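Local coordinates for protein arginyl-tRNA synthetase, putative (Plasmodium falciparum, PDB 5JLD) that probably attaches L-arginine to its cognate tRNA(Arg) in an ATP-dependent reaction, as a monomeric class I aminoacyl-tRNA synthetase of the cytoplasm, at residues A[43-48]-A[515-520]; A[97-102]-A[511-516]; A[293-298]-A[302-307]. All coordinates share one frame; numbering follows the deposited sequence.

Interaction 1: A[43-48]-A[515-520]; sequences GHYQCN and LGLHIL
His-44 and Leu-517 make the nearest backbone approach, with their CA atoms 8.1 Å apart, so the residues leading into strand 45-47 and the last turns of helix 510-520 meet through side chains and share no hydrogen bond. Leu-517 does the work from the helix. Its CG lies anti to the backbone N (chi1 171°), which sends the forked end out toward the strand, one methyl for each of two rings. CD2 sits over a face of the His-44 imidazole, 3.7 Å from the ring centroid and only 18° off the normal, a clear CH-pi contact. It is displaced toward the CG and CD2 side, where each of those His-44 atoms is 3.6 Å from Leu-517 CD2. The other methyl is looser: Leu-517 CD1 stands 4.4 Å from CE1 of Tyr-45 and approaches that ring obliquely. His-44 and Tyr-45 both face Val-95 in a classic beta bulge of the antiparallel sheet in the arginyl-tRNA synthetase N-terminal domain, which is consistent with two consecutive side chains reaching the same leucine. The helix belongs to the DALR anticodon-binding domain, so this is a buried seam between the two ends of the chain. Both rings have a polar partner outside the two segments. His-44 ND1 accepts the backbone N-H of Leu-97 on the neighbouring strand, which should limit rotation of the imidazole under the methyl. Tyr-45 OH is hydrogen-bonded to OD2 of Asp-524 in the next helix, 522-532, adding a polar tie across the same seam, while Ile-10, Thr-11 and Ile-14 of helix 10-25 pack on the tyrosine.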
ATOM      1  N   GLY A  43     -20.685  -0.632  21.005  1.00 59.37           N
ATOM      2  CA  GLY A  43     -19.405  -0.312  21.606  1.00 51.93           C
ATOM      3  C   GLY A  43     -18.394   0.235  20.622  1.00 51.94           C
ATOM      4  O   GLY A  43     -18.730   0.522  19.473  1.00 45.92           O
ATOM      5  N   HIS A  44     -17.154   0.376  21.087  1.00 43.80           N
ATOM      6  CA  HIS A  44     -16.058   0.836  20.246  1.00 45.76           C
ATOM      7  C   HIS A  44     -15.113  -0.324  19.928  1.00 40.97           C
ATOM      8  O   HIS A  44     -14.857  -0.636  18.756  1.00 44.87           O
ATOM      9  CB  HIS A  44     -15.308   1.985  20.926  1.00 37.46           C
ATOM     10  CG  HIS A  44     -16.147   3.205  21.150  1.00 44.25           C
ATOM     11  ND1 HIS A  44     -15.750   4.252  21.954  1.00 38.81           N
ATOM     12  CD2 HIS A  44     -17.367   3.552  20.660  1.00 34.01           C
ATOM     13  CE1 HIS A  44     -16.678   5.188  21.949  1.00 44.04           C
ATOM     14  NE2 HIS A  44     -17.668   4.790  21.167  1.00 42.83           N
ATOM     15  N   TYR A  45     -14.598  -0.959  20.973  1.00 38.80           N
ATOM     16  CA  TYR A  45     -13.736  -2.121  20.781  1.00 36.51           C
ATOM     17  C   TYR A  45     -14.339  -3.313  21.509  1.00 37.19           C
ATOM     18  O   TYR A  45     -15.272  -3.170  22.299  1.00 39.38           O
ATOM     19  CB  TYR A  45     -12.308  -1.847  21.285  1.00 39.51           C
ATOM     20  CG  TYR A  45     -11.494  -0.933  20.393  1.00 38.53           C
ATOM     21  CD1 TYR A  45     -11.673   0.436  20.445  1.00 36.77           C
ATOM     22  CD2 TYR A  45     -10.541  -1.443  19.505  1.00 38.63           C
ATOM     23  CE1 TYR A  45     -10.953   1.289  19.639  1.00 43.89           C
ATOM     24  CE2 TYR A  45      -9.788  -0.591  18.690  1.00 43.90           C
ATOM     25  CZ  TYR A  45     -10.010   0.779  18.771  1.00 50.53           C
ATOM     26  OH  TYR A  45      -9.307   1.660  17.998  1.00 37.90           O
ATOM     27  N   GLN A  46     -13.772  -4.483  21.260  1.00 37.64           N
ATOM     28  CA  GLN A  46     -14.321  -5.733  21.726  1.00 39.12           C
ATOM     29  C   GLN A  46     -13.243  -6.808  21.844  1.00 47.18           C
ATOM     30  O   GLN A  46     -12.310  -6.844  21.043  1.00 42.11           O
ATOM     31  CB  GLN A  46     -15.402  -6.183  20.764  1.00 45.07           C
ATOM     32  CG  GLN A  46     -15.792  -7.633  20.850  1.00 45.58           C
ATOM     33  CD  GLN A  46     -17.001  -7.894  19.998  1.00 49.36           C
ATOM     34  OE1 GLN A  46     -17.761  -6.966  19.700  1.00 48.68           O
ATOM     35  NE2 GLN A  46     -17.175  -9.144  19.563  1.00 42.73           N
ATOM     36  N   CYS A  47     -13.369  -7.672  22.845  1.00 47.00           N
ATOM     37  CA  CYS A  47     -12.433  -8.766  23.047  1.00 46.39           C
ATOM     38  C   CYS A  47     -13.208 -10.047  23.289  1.00 45.68           C
ATOM     39  O   CYS A  47     -14.133 -10.082  24.103  1.00 50.99           O
ATOM     40  CB  CYS A  47     -11.491  -8.476  24.214  1.00 52.36           C
ATOM     41  SG  CYS A  47     -10.517  -9.919  24.724  1.00 50.46           S
ATOM     42  N   ASN A  48     -12.827 -11.101  22.575  1.00 38.59           N
ATOM     43  CA  ASN A  48     -13.613 -12.323  22.531  1.00 41.35           C
ATOM     44  C   ASN A  48     -12.998 -13.497  23.284  1.00 40.67           C
ATOM     45  O   ASN A  48     -13.561 -14.605  23.276  1.00 44.36           O
ATOM     46  CB  ASN A  48     -13.861 -12.719  21.069  1.00 44.03           C
ATOM     47  CG  ASN A  48     -15.053 -11.991  20.469  1.00 45.98           C
ATOM     48  OD1 ASN A  48     -15.087 -10.766  20.422  1.00 45.62           O
ATOM     49  ND2 ASN A  48     -16.047 -12.746  20.032  1.00 54.11           N
ATOM     50  N   LEU A 515     -16.844  10.868  15.528  1.00 45.89           N
ATOM     51  CA  LEU A 515     -15.823  11.457  14.677  1.00 48.21           C
ATOM     52  C   LEU A 515     -14.450  11.386  15.360  1.00 42.99           C
ATOM     53  O   LEU A 515     -13.467  10.944  14.756  1.00 38.79           O
ATOM     54  CB  LEU A 515     -16.192  12.904  14.319  1.00 46.34           C
ATOM     55  CG  LEU A 515     -15.162  13.635  13.448  1.00 41.28           C
ATOM     56  CD1 LEU A 515     -14.854  12.787  12.219  1.00 44.57           C
ATOM     57  CD2 LEU A 515     -15.645  15.000  13.027  1.00 37.37           C
ATOM     58  N   GLY A 516     -14.399  11.799  16.629  1.00 46.72           N
ATOM     59  CA  GLY A 516     -13.172  11.730  17.414  1.00 41.95           C
ATOM     60  C   GLY A 516     -12.580  10.332  17.411  1.00 46.08           C
ATOM     61  O   GLY A 516     -11.378  10.132  17.136  1.00 53.00           O
ATOM     62  N   LEU A 517     -13.440   9.356  17.682  1.00 41.63           N
ATOM     63  CA  LEU A 517     -13.046   7.958  17.705  1.00 47.85           C
ATOM     64  C   LEU A 517     -12.414   7.550  16.375  1.00 48.05           C
ATOM     65  O   LEU A 517     -11.280   7.025  16.327  1.00 41.10           O
ATOM     66  CB  LEU A 517     -14.253   7.062  17.997  1.00 47.02           C
ATOM     67  CG  LEU A 517     -13.996   5.559  17.828  1.00 41.00           C
ATOM     68  CD1 LEU A 517     -12.932   5.103  18.809  1.00 41.25           C
ATOM     69  CD2 LEU A 517     -15.277   4.726  18.000  1.00 36.83           C
ATOM     70  N   HIS A 518     -13.151   7.803  15.298  1.00 45.11           N
ATOM     71  CA  HIS A 518     -12.674   7.383  14.010  1.00 45.63           C
ATOM     72  C   HIS A 518     -11.302   7.999  13.719  1.00 46.50           C
ATOM     73  O   HIS A 518     -10.390   7.308  13.268  1.00 38.63           O
ATOM     74  CB  HIS A 518     -13.657   7.730  12.909  1.00 44.64           C
ATOM     75  CG  HIS A 518     -13.386   6.978  11.640  1.00 52.48           C
ATOM     76  ND1 HIS A 518     -13.634   5.626  11.516  1.00 51.51           N
ATOM     77  CD2 HIS A 518     -12.844   7.370  10.461  1.00 41.87           C
ATOM     78  CE1 HIS A 518     -13.287   5.224  10.306  1.00 46.34           C
ATOM     79  NE2 HIS A 518     -12.798   6.263   9.649  1.00 45.53           N
ATOM     80  N   ILE A 519     -11.153   9.284  14.024  1.00 42.55           N
ATOM     81  CA  ILE A 519      -9.867   9.936  13.865  1.00 43.67           C
ATOM     82  C   ILE A 519      -8.775   9.209  14.658  1.00 44.92           C
ATOM     83  O   ILE A 519      -7.689   8.962  14.145  1.00 45.13           O
ATOM     84  CB  ILE A 519      -9.937  11.393  14.304  1.00 43.51           C
ATOM     85  CG1 ILE A 519     -10.808  12.181  13.328  1.00 43.44           C
ATOM     86  CG2 ILE A 519      -8.544  11.985  14.408  1.00 40.26           C
ATOM     87  CD1 ILE A 519     -11.222  13.561  13.861  1.00 46.11           C
ATOM     88  N   LEU A 520      -9.074   8.815  15.891  1.00 43.45           N
ATOM     89  CA  LEU A 520      -8.046   8.172  16.708  1.00 43.46           C
ATOM     90  C   LEU A 520      -7.796   6.704  16.319  1.00 42.14           C
ATOM     91  O   LEU A 520      -6.870   6.077  16.841  1.00 41.99           O
ATOM     92  CB  LEU A 520      -8.416   8.264  18.196  1.00 47.62           C
ATOM     93  CG  LEU A 520      -8.448   9.685  18.758  1.00 45.18           C
ATOM     94  CD1 LEU A 520      -9.101   9.685  20.133  1.00 45.34           C
ATOM     95  CD2 LEU A 520      -7.033  10.298  18.791  1.00 40.45           C
TER

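Interaction 2: A[97-102]-A[511-516]; sequences LSKDYI and YEINLG
Ile-102 lies against Gly-516 and Ile-513 where the first turn of helix 99-108 packs on helix 510-520 of the DALR anticodon-binding domain, a helix-to-helix contact made wholly of van der Waals touches. The backbones come close: the CA atoms of Ile-102 and Gly-516 are 6.2 Å apart, and those of Lys-99 and Ile-513 6.6 Å, one helical turn earlier on each side. From CB, which points at the opposite helix, Ile-102 divides into two branches. The short branch, CG2, lies anti to the backbone N and rests directly on the main chain of Gly-516, 3.8 Å from its C and equally near its CA. With no side chain on the glycine, the methyl reaches the peptide itself. The long branch runs through CG1, fully extended (chi2 178°), and ends at CD1, which comes 4.0 Å from the carbonyl O of Ile-513 and 4.1 Å from that residue's CG2. The two isoleucine side chains cross at about a right angle, so they meet methyl to methyl and do not lie along each other. Leu-507, in the loop ahead of the DALR helix, touches both of them. Ile-513 is bent at its second torsion (-63°), which brings CD1 round to the base of Lys-99. That lysine contributes only its root here: the chain carries its amine away from the contact to a salt bridge with Glu-103. The turn that presents Lys-99 and Ile-102 is itself capped, since Ser-98 is the N-cap and its OG accepts the N-H of Tyr-101 at 3.0 Å. At the outer end of the contact, Lys-99 CB meets Ile-513 CD1 at 3.8 Å.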
ATOM      1  N   LEU A  97     -14.599   4.080  24.631  1.00 45.88           N
ATOM      2  CA  LEU A  97     -13.643   5.048  25.124  1.00 38.27           C
ATOM      3  C   LEU A  97     -14.394   6.236  25.706  1.00 38.59           C
ATOM      4  O   LEU A  97     -15.404   6.663  25.157  1.00 42.84           O
ATOM      5  CB  LEU A  97     -12.708   5.492  24.000  1.00 41.27           C
ATOM      6  CG  LEU A  97     -11.982   4.314  23.365  1.00 48.51           C
ATOM      7  CD1 LEU A  97     -11.261   4.764  22.125  1.00 54.17           C
ATOM      8  CD2 LEU A  97     -11.007   3.750  24.388  1.00 48.59           C
ATOM      9  N   SER A  98     -13.896   6.768  26.813  1.00 42.66           N
ATOM     10  CA  SER A  98     -14.490   7.960  27.410  1.00 40.14           C
ATOM     11  C   SER A  98     -14.317   9.199  26.533  1.00 42.99           C
ATOM     12  O   SER A  98     -13.411   9.288  25.697  1.00 40.30           O
ATOM     13  CB  SER A  98     -13.873   8.231  28.780  1.00 44.70           C
ATOM     14  OG  SER A  98     -12.526   8.659  28.613  1.00 51.72           O
ATOM     15  N   LYS A  99     -15.219  10.145  26.741  1.00 49.57           N
ATOM     16  CA  LYS A  99     -15.194  11.459  26.125  1.00 49.59           C
ATOM     17  C   LYS A  99     -13.861  12.173  26.420  1.00 50.73           C
ATOM     18  O   LYS A  99     -13.261  12.819  25.546  1.00 46.32           O
ATOM     19  CB  LYS A  99     -16.409  12.256  26.650  1.00 49.81           C
ATOM     20  CG  LYS A  99     -16.375  13.762  26.485  1.00 55.61           C
ATOM     21  CD  LYS A  99     -17.582  14.399  27.195  1.00 56.24           C
ATOM     22  CE  LYS A  99     -17.648  15.897  26.941  1.00 60.50           C
ATOM     23  NZ  LYS A  99     -16.466  16.619  27.494  1.00 56.95           N
ATOM     24  N   ASP A 100     -13.374  12.026  27.649  1.00 50.54           N
ATOM     25  CA  ASP A 100     -12.153  12.719  28.037  0.54 51.30           C
ATOM     26  C   ASP A 100     -10.914  12.093  27.402  1.00 49.38           C
ATOM     27  O   ASP A 100     -10.021  12.815  26.948  1.00 49.12           O
ATOM     28  CB  ASP A 100     -11.991  12.758  29.554  0.54 50.64           C
ATOM     29  CG  ASP A 100     -10.786  13.584  29.978  0.54 53.76           C
ATOM     30  OD1 ASP A 100     -10.856  14.832  29.899  0.54 53.91           O
ATOM     31  OD2 ASP A 100      -9.763  12.986  30.373  0.54 57.63           O
ATOM     32  N   TYR A 101     -10.855  10.765  27.346  1.00 46.37           N
ATOM     33  CA  TYR A 101      -9.741  10.135  26.652  1.00 47.77           C
ATOM     34  C   TYR A 101      -9.665  10.595  25.194  1.00 48.02           C
ATOM     35  O   TYR A 101      -8.582  10.906  24.682  1.00 50.47           O
ATOM     36  CB  TYR A 101      -9.815   8.604  26.678  1.00 43.54           C
ATOM     37  CG  TYR A 101      -8.682   8.004  25.834  1.00 41.15           C
ATOM     38  CD1 TYR A 101      -7.366   8.031  26.280  1.00 37.86           C
ATOM     39  CD2 TYR A 101      -8.937   7.458  24.574  1.00 37.59           C
ATOM     40  CE1 TYR A 101      -6.318   7.502  25.487  1.00 42.86           C
ATOM     41  CE2 TYR A 101      -7.924   6.929  23.799  1.00 49.81           C
ATOM     42  CZ  TYR A 101      -6.616   6.956  24.247  1.00 50.39           C
ATOM     43  OH  TYR A 101      -5.631   6.425  23.434  1.00 51.91           O
ATOM     44  N   ILE A 102     -10.811  10.620  24.525  1.00 45.33           N
ATOM     45  CA  ILE A 102     -10.846  11.007  23.119  1.00 43.29           C
ATOM     46  C   ILE A 102     -10.435  12.478  22.944  1.00 46.63           C
ATOM     47  O   ILE A 102      -9.641  12.807  22.053  1.00 43.28           O
ATOM     48  CB  ILE A 102     -12.238  10.763  22.513  1.00 46.40           C
ATOM     49  CG1 ILE A 102     -12.580   9.269  22.581  1.00 51.25           C
ATOM     50  CG2 ILE A 102     -12.281  11.228  21.079  1.00 45.56           C
ATOM     51  CD1 ILE A 102     -13.968   8.930  22.044  1.00 56.81           C
ATOM     52  N   TYR A 511     -22.134  12.256  17.817  1.00 51.63           N
ATOM     53  CA  TYR A 511     -21.527  12.377  16.495  1.00 53.46           C
ATOM     54  C   TYR A 511     -20.105  12.918  16.580  1.00 58.95           C
ATOM     55  O   TYR A 511     -19.232  12.540  15.788  1.00 55.89           O
ATOM     56  CB  TYR A 511     -22.387  13.264  15.591  1.00 49.14           C
ATOM     57  CG  TYR A 511     -23.794  12.745  15.436  1.00 67.50           C
ATOM     58  CD1 TYR A 511     -24.053  11.586  14.714  1.00 71.53           C
ATOM     59  CD2 TYR A 511     -24.866  13.401  16.036  1.00 77.05           C
ATOM     60  CE1 TYR A 511     -25.346  11.099  14.584  1.00 79.37           C
ATOM     61  CE2 TYR A 511     -26.158  12.920  15.913  1.00 80.23           C
ATOM     62  CZ  TYR A 511     -26.391  11.768  15.190  1.00 83.80           C
ATOM     63  OH  TYR A 511     -27.680  11.298  15.063  1.00 91.35           O
ATOM     64  N   GLU A 512     -19.884  13.800  17.550  1.00 60.50           N
ATOM     65  CA  GLU A 512     -18.560  14.362  17.800  1.00 54.92           C
ATOM     66  C   GLU A 512     -17.672  13.318  18.448  1.00 47.51           C
ATOM     67  O   GLU A 512     -16.499  13.197  18.105  1.00 49.38           O
ATOM     68  CB  GLU A 512     -18.665  15.607  18.678  1.00 42.08           C
ATOM     69  CG  GLU A 512     -19.066  16.851  17.909  1.00 47.63           C
ATOM     70  CD  GLU A 512     -19.878  17.808  18.754  1.00 63.22           C
ATOM     71  OE1 GLU A 512     -19.345  18.857  19.162  1.00 70.94           O
ATOM     72  OE2 GLU A 512     -21.055  17.499  19.014  1.00 71.15           O
ATOM     73  N   ILE A 513     -18.256  12.559  19.375  1.00 48.84           N
ATOM     74  CA  ILE A 513     -17.613  11.381  19.944  1.00 51.00           C
ATOM     75  C   ILE A 513     -17.192  10.425  18.836  1.00 47.03           C
ATOM     76  O   ILE A 513     -16.040  10.011  18.777  1.00 44.97           O
ATOM     77  CB  ILE A 513     -18.541  10.622  20.931  1.00 50.40           C
ATOM     78  CG1 ILE A 513     -18.739  11.422  22.216  1.00 53.55           C
ATOM     79  CG2 ILE A 513     -17.950   9.265  21.279  1.00 42.45           C
ATOM     80  CD1 ILE A 513     -17.449  11.637  22.997  1.00 51.24           C
ATOM     81  N   ASN A 514     -18.131  10.089  17.958  1.00 46.41           N
ATOM     82  CA  ASN A 514     -17.864   9.123  16.884  1.00 51.03           C
ATOM     83  C   ASN A 514     -16.786   9.585  15.884  1.00 50.40           C
ATOM     84  O   ASN A 514     -15.924   8.788  15.448  1.00 40.30           O
ATOM     85  CB  ASN A 514     -19.157   8.814  16.132  1.00 50.31           C
ATOM     86  CG  ASN A 514     -20.038   7.824  16.868  1.00 49.15           C
ATOM     87  OD1 ASN A 514     -19.710   7.391  17.970  1.00 54.79           O
ATOM     88  ND2 ASN A 514     -21.168   7.465  16.261  1.00 45.31           N
ATOM     89  N   LEU A 515     -16.844  10.868  15.528  1.00 45.89           N
ATOM     90  CA  LEU A 515     -15.823  11.457  14.677  1.00 48.21           C
ATOM     91  C   LEU A 515     -14.450  11.386  15.360  1.00 42.99           C
ATOM     92  O   LEU A 515     -13.467  10.944  14.756  1.00 38.79           O
ATOM     93  CB  LEU A 515     -16.192  12.904  14.319  1.00 46.34           C
ATOM     94  CG  LEU A 515     -15.162  13.635  13.448  1.00 41.28           C
ATOM     95  CD1 LEU A 515     -14.854  12.787  12.219  1.00 44.57           C
ATOM     96  CD2 LEU A 515     -15.645  15.000  13.027  1.00 37.37           C
ATOM     97  N   GLY A 516     -14.399  11.799  16.629  1.00 46.72           N
ATOM     98  CA  GLY A 516     -13.172  11.730  17.414  1.00 41.95           C
ATOM     99  C   GLY A 516     -12.580  10.332  17.411  1.00 46.08           C
ATOM    100  O   GLY A 516     -11.378  10.132  17.136  1.00 53.00           O
TER

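Interaction 3: A[293-298]-A[302-307]; sequences KLLTNI and ICYQSE
A tight beta hairpin brings Thr-296 opposite Cys-303 as an antiparallel hydrogen-bonded pair. Thr-296 N donates to Cys-303 O, and Cys-303 N returns the bond to Thr-296 O, nearly straight at 173°; both measure 2.9 Å between N and O. The strands are strongly twisted, their short axes making 113° between N-to-C directions, and the direct pairing soon gives out. At the next hydrogen-bonded position, Leu-294 and Gln-305, a water takes the place of the missing bond. It donates to Leu-294 O at 2.6 Å, accepts from Gln-305 N at 2.8 Å, and is also in hydrogen-bonding contact with Thr-296 OG1. Strand 313-316 completes a three-stranded antiparallel sheet; this small sheet comes, in chain order, between strands 271-272 and 343-349 of the catalytic domain's parallel sheet, consistent with the connective-peptide insertion of class I synthetases. Apolar side chains pack on both faces of the pairing. Leu-295 lies across two side chains on one face of the partner strand, each at about a right angle: its CD1 touches Ile-302 CG2 at 3.6 Å, and its CD2 reaches Tyr-304 CB at 3.8 Å. On the face carrying Thr-296 and Cys-303, Ile-298 leans inward, with CG1 anti to its carbonyl carbon (chi1 -54°), and its CD1 packs 3.7 Å from Cys-303 CB. Tyr-304 is turned so that the CD1 edge of its ring meets, in plane, Leu-294 O, the same oxygen that receives the water. Its OH is held by Asp-361 and Lys-365. Gln-305 NE2 donates to the carbonyl O of the next residue, Ser-306, at 3.0 Å, and also bonds to Lys-310 O.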
ATOM      1  N   LYS A 293      25.061 -26.348  -0.807  1.00 65.21           N
ATOM      2  CA  LYS A 293      24.554 -27.707  -0.989  1.00 66.73           C
ATOM      3  C   LYS A 293      23.026 -27.810  -0.842  1.00 68.40           C
ATOM      4  O   LYS A 293      22.504 -28.818  -0.353  1.00 66.82           O
ATOM      5  CB  LYS A 293      25.253 -28.657  -0.008  1.00 72.09           C
ATOM      6  CG  LYS A 293      26.739 -28.839  -0.315  1.00 77.42           C
ATOM      7  CD  LYS A 293      27.548 -29.117   0.945  1.00 83.02           C
ATOM      8  CE  LYS A 293      29.050 -29.136   0.654  1.00 86.68           C
ATOM      9  NZ  LYS A 293      29.853 -29.198   1.909  1.00 89.87           N
ATOM     10  N   LEU A 294      22.314 -26.777  -1.292  1.00 61.12           N
ATOM     11  CA  LEU A 294      20.850 -26.777  -1.250  1.00 62.40           C
ATOM     12  C   LEU A 294      20.249 -27.116  -2.616  1.00 64.05           C
ATOM     13  O   LEU A 294      19.036 -27.256  -2.749  1.00 64.96           O
ATOM     14  CB  LEU A 294      20.320 -25.421  -0.778  1.00 52.58           C
ATOM     15  CG  LEU A 294      20.721 -25.000   0.627  1.00 54.55           C
ATOM     16  CD1 LEU A 294      20.369 -23.528   0.874  1.00 51.91           C
ATOM     17  CD2 LEU A 294      20.046 -25.902   1.644  1.00 55.96           C
ATOM     18  N   LEU A 295      21.104 -27.244  -3.626  1.00 60.91           N
ATOM     19  CA  LEU A 295      20.637 -27.487  -4.986  1.00 59.46           C
ATOM     20  C   LEU A 295      20.707 -28.975  -5.344  1.00 60.06           C
ATOM     21  O   LEU A 295      21.352 -29.761  -4.651  1.00 58.25           O
ATOM     22  CB  LEU A 295      21.446 -26.646  -5.978  1.00 59.84           C
ATOM     23  CG  LEU A 295      21.384 -25.136  -5.683  1.00 58.30           C
ATOM     24  CD1 LEU A 295      22.055 -24.317  -6.775  1.00 54.20           C
ATOM     25  CD2 LEU A 295      19.943 -24.661  -5.471  1.00 47.70           C
ATOM     26  N   THR A 296      20.008 -29.353  -6.409  1.00 53.15           N
ATOM     27  CA  THR A 296      19.948 -30.736  -6.870  1.00 52.02           C
ATOM     28  C   THR A 296      19.937 -30.808  -8.406  1.00 59.30           C
ATOM     29  O   THR A 296      19.784 -29.788  -9.088  1.00 55.11           O
ATOM     30  CB  THR A 296      18.690 -31.464  -6.329  1.00 67.60           C
ATOM     31  OG1 THR A 296      17.521 -30.687  -6.625  1.00 61.93           O
ATOM     32  CG2 THR A 296      18.777 -31.683  -4.824  1.00 64.48           C
ATOM     33  N   ASN A 297      20.092 -32.013  -8.943  1.00 57.74           N
ATOM     34  CA  ASN A 297      20.020 -32.224 -10.381  1.00 62.92           C
ATOM     35  C   ASN A 297      18.672 -32.744 -10.881  1.00 64.24           C
ATOM     36  O   ASN A 297      18.242 -33.845 -10.542  1.00 65.00           O
ATOM     37  CB  ASN A 297      21.119 -33.189 -10.820  1.00 70.91           C
ATOM     38  CG  ASN A 297      22.449 -32.510 -10.946  1.00 79.21           C
ATOM     39  OD1 ASN A 297      23.095 -32.195  -9.946  1.00 81.02           O
ATOM     40  ND2 ASN A 297      22.873 -32.271 -12.181  1.00 84.08           N
ATOM     41  N   ILE A 298      18.018 -31.939 -11.706  1.00 70.37           N
ATOM     42  CA  ILE A 298      16.835 -32.389 -12.421  1.00 74.98           C
ATOM     43  C   ILE A 298      17.182 -32.338 -13.896  1.00 82.57           C
ATOM     44  O   ILE A 298      17.396 -31.260 -14.461  1.00 89.69           O
ATOM     45  CB  ILE A 298      15.591 -31.524 -12.117  1.00 70.77           C
ATOM     46  CG1 ILE A 298      15.357 -31.435 -10.611  1.00 61.00           C
ATOM     47  CG2 ILE A 298      14.354 -32.116 -12.796  1.00 71.47           C
ATOM     48  CD1 ILE A 298      14.233 -30.461 -10.216  1.00 53.02           C
ATOM     49  N   ILE A 302      20.540 -27.695 -12.917  1.00 59.46           N
ATOM     50  CA  ILE A 302      20.687 -27.521 -11.476  1.00 62.29           C
ATOM     51  C   ILE A 302      19.543 -26.667 -10.954  1.00 55.61           C
ATOM     52  O   ILE A 302      19.326 -25.528 -11.396  1.00 50.18           O
ATOM     53  CB  ILE A 302      22.043 -26.865 -11.085  1.00 47.34           C
ATOM     54  CG1 ILE A 302      23.219 -27.746 -11.503  1.00 53.87           C
ATOM     55  CG2 ILE A 302      22.111 -26.599  -9.607  1.00 44.66           C
ATOM     56  CD1 ILE A 302      23.854 -27.310 -12.783  1.00 55.41           C
ATOM     57  N   CYS A 303      18.823 -27.226  -9.995  1.00 59.43           N
ATOM     58  CA  CYS A 303      17.601 -26.619  -9.491  1.00 53.77           C
ATOM     59  C   CYS A 303      17.560 -26.556  -7.980  1.00 49.93           C
ATOM     60  O   CYS A 303      18.374 -27.179  -7.304  1.00 49.98           O
ATOM     61  CB  CYS A 303      16.387 -27.401  -9.991  1.00 55.52           C
ATOM     62  SG  CYS A 303      16.331 -27.585 -11.772  1.00 61.04           S
ATOM     63  N   TYR A 304      16.613 -25.783  -7.462  1.00 42.83           N
ATOM     64  CA  TYR A 304      16.218 -25.893  -6.060  1.00 46.20           C
ATOM     65  C   TYR A 304      14.848 -26.546  -5.969  1.00 54.84           C
ATOM     66  O   TYR A 304      13.849 -25.992  -6.442  1.00 53.37           O
ATOM     67  CB  TYR A 304      16.173 -24.536  -5.370  1.00 43.64           C
ATOM     68  CG  TYR A 304      15.591 -24.604  -3.968  1.00 56.80           C
ATOM     69  CD1 TYR A 304      16.281 -25.244  -2.937  1.00 60.59           C
ATOM     70  CD2 TYR A 304      14.358 -24.031  -3.674  1.00 55.75           C
ATOM     71  CE1 TYR A 304      15.762 -25.313  -1.662  1.00 56.48           C
ATOM     72  CE2 TYR A 304      13.830 -24.089  -2.391  1.00 56.73           C
ATOM     73  CZ  TYR A 304      14.538 -24.736  -1.394  1.00 59.09           C
ATOM     74  OH  TYR A 304      14.021 -24.803  -0.132  1.00 65.79           O
ATOM     75  N   GLN A 305      14.812 -27.725  -5.365  1.00 56.90           N
ATOM     76  CA  GLN A 305      13.559 -28.399  -5.073  1.00 51.01           C
ATOM     77  C   GLN A 305      13.152 -28.149  -3.630  1.00 58.19           C
ATOM     78  O   GLN A 305      13.801 -28.636  -2.704  1.00 58.73           O
ATOM     79  CB  GLN A 305      13.676 -29.899  -5.316  1.00 46.15           C
ATOM     80  CG  GLN A 305      12.382 -30.652  -5.023  1.00 50.74           C
ATOM     81  CD  GLN A 305      11.272 -30.302  -6.004  1.00 55.26           C
ATOM     82  OE1 GLN A 305      11.399 -30.546  -7.210  1.00 57.65           O
ATOM     83  NE2 GLN A 305      10.173 -29.734  -5.492  1.00 57.61           N
ATOM     84  N   SER A 306      12.091 -27.377  -3.432  1.00 54.98           N
ATOM     85  CA  SER A 306      11.566 -27.212  -2.092  1.00 53.02           C
ATOM     86  C   SER A 306      10.803 -28.464  -1.671  1.00 61.87           C
ATOM     87  O   SER A 306      10.271 -29.212  -2.512  1.00 55.49           O
ATOM     88  CB  SER A 306      10.660 -25.994  -2.001  1.00 49.03           C
ATOM     89  OG  SER A 306      10.053 -25.933  -0.724  1.00 53.48           O
ATOM     90  N   GLU A 307      10.786 -28.685  -0.363  1.00 66.71           N
ATOM     91  CA  GLU A 307       9.984 -29.720   0.282  1.00 76.24           C
ATOM     92  C   GLU A 307       8.514 -29.309   0.316  1.00 68.76           C
ATOM     93  O   GLU A 307       7.618 -30.153   0.371  1.00 60.65           O
ATOM     94  CB  GLU A 307      10.494 -29.941   1.702  1.00 88.49           C
ATOM     95  CG  GLU A 307      11.122 -28.665   2.265  1.00 98.57           C
ATOM     96  CD  GLU A 307      11.653 -28.821   3.671  1.00105.97           C
ATOM     97  OE1 GLU A 307      11.959 -29.965   4.070  1.00110.87           O
ATOM     98  OE2 GLU A 307      11.780 -27.789   4.368  1.00103.14           O
TER
HETATM   99  O   HOH W   1      17.204 -28.548  -4.156  1.00 57.21           O

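Interactions 1 and 2 use successive turns of helix 510-520, share Leu-515 and Gly-516, and have centres 9 Å apart. They touch as well: Leu-517 CD1 meets Leu-97 CD1, and Ile-102 CG2 meets Leu-520 CD1, each at 3.7 Å. Together they dock the N-terminal region on the DALR domain by apolar packing, without a hydrogen bond across either contact; the first is buried, and the second opens at Lys-99. Interaction 3 is of another kind: a local hairpin in the catalytic domain, partly exposed, held by backbone bonds and a water. Its centre is about 50 Å from that of interaction 1 and 58 Å from that of interaction 2.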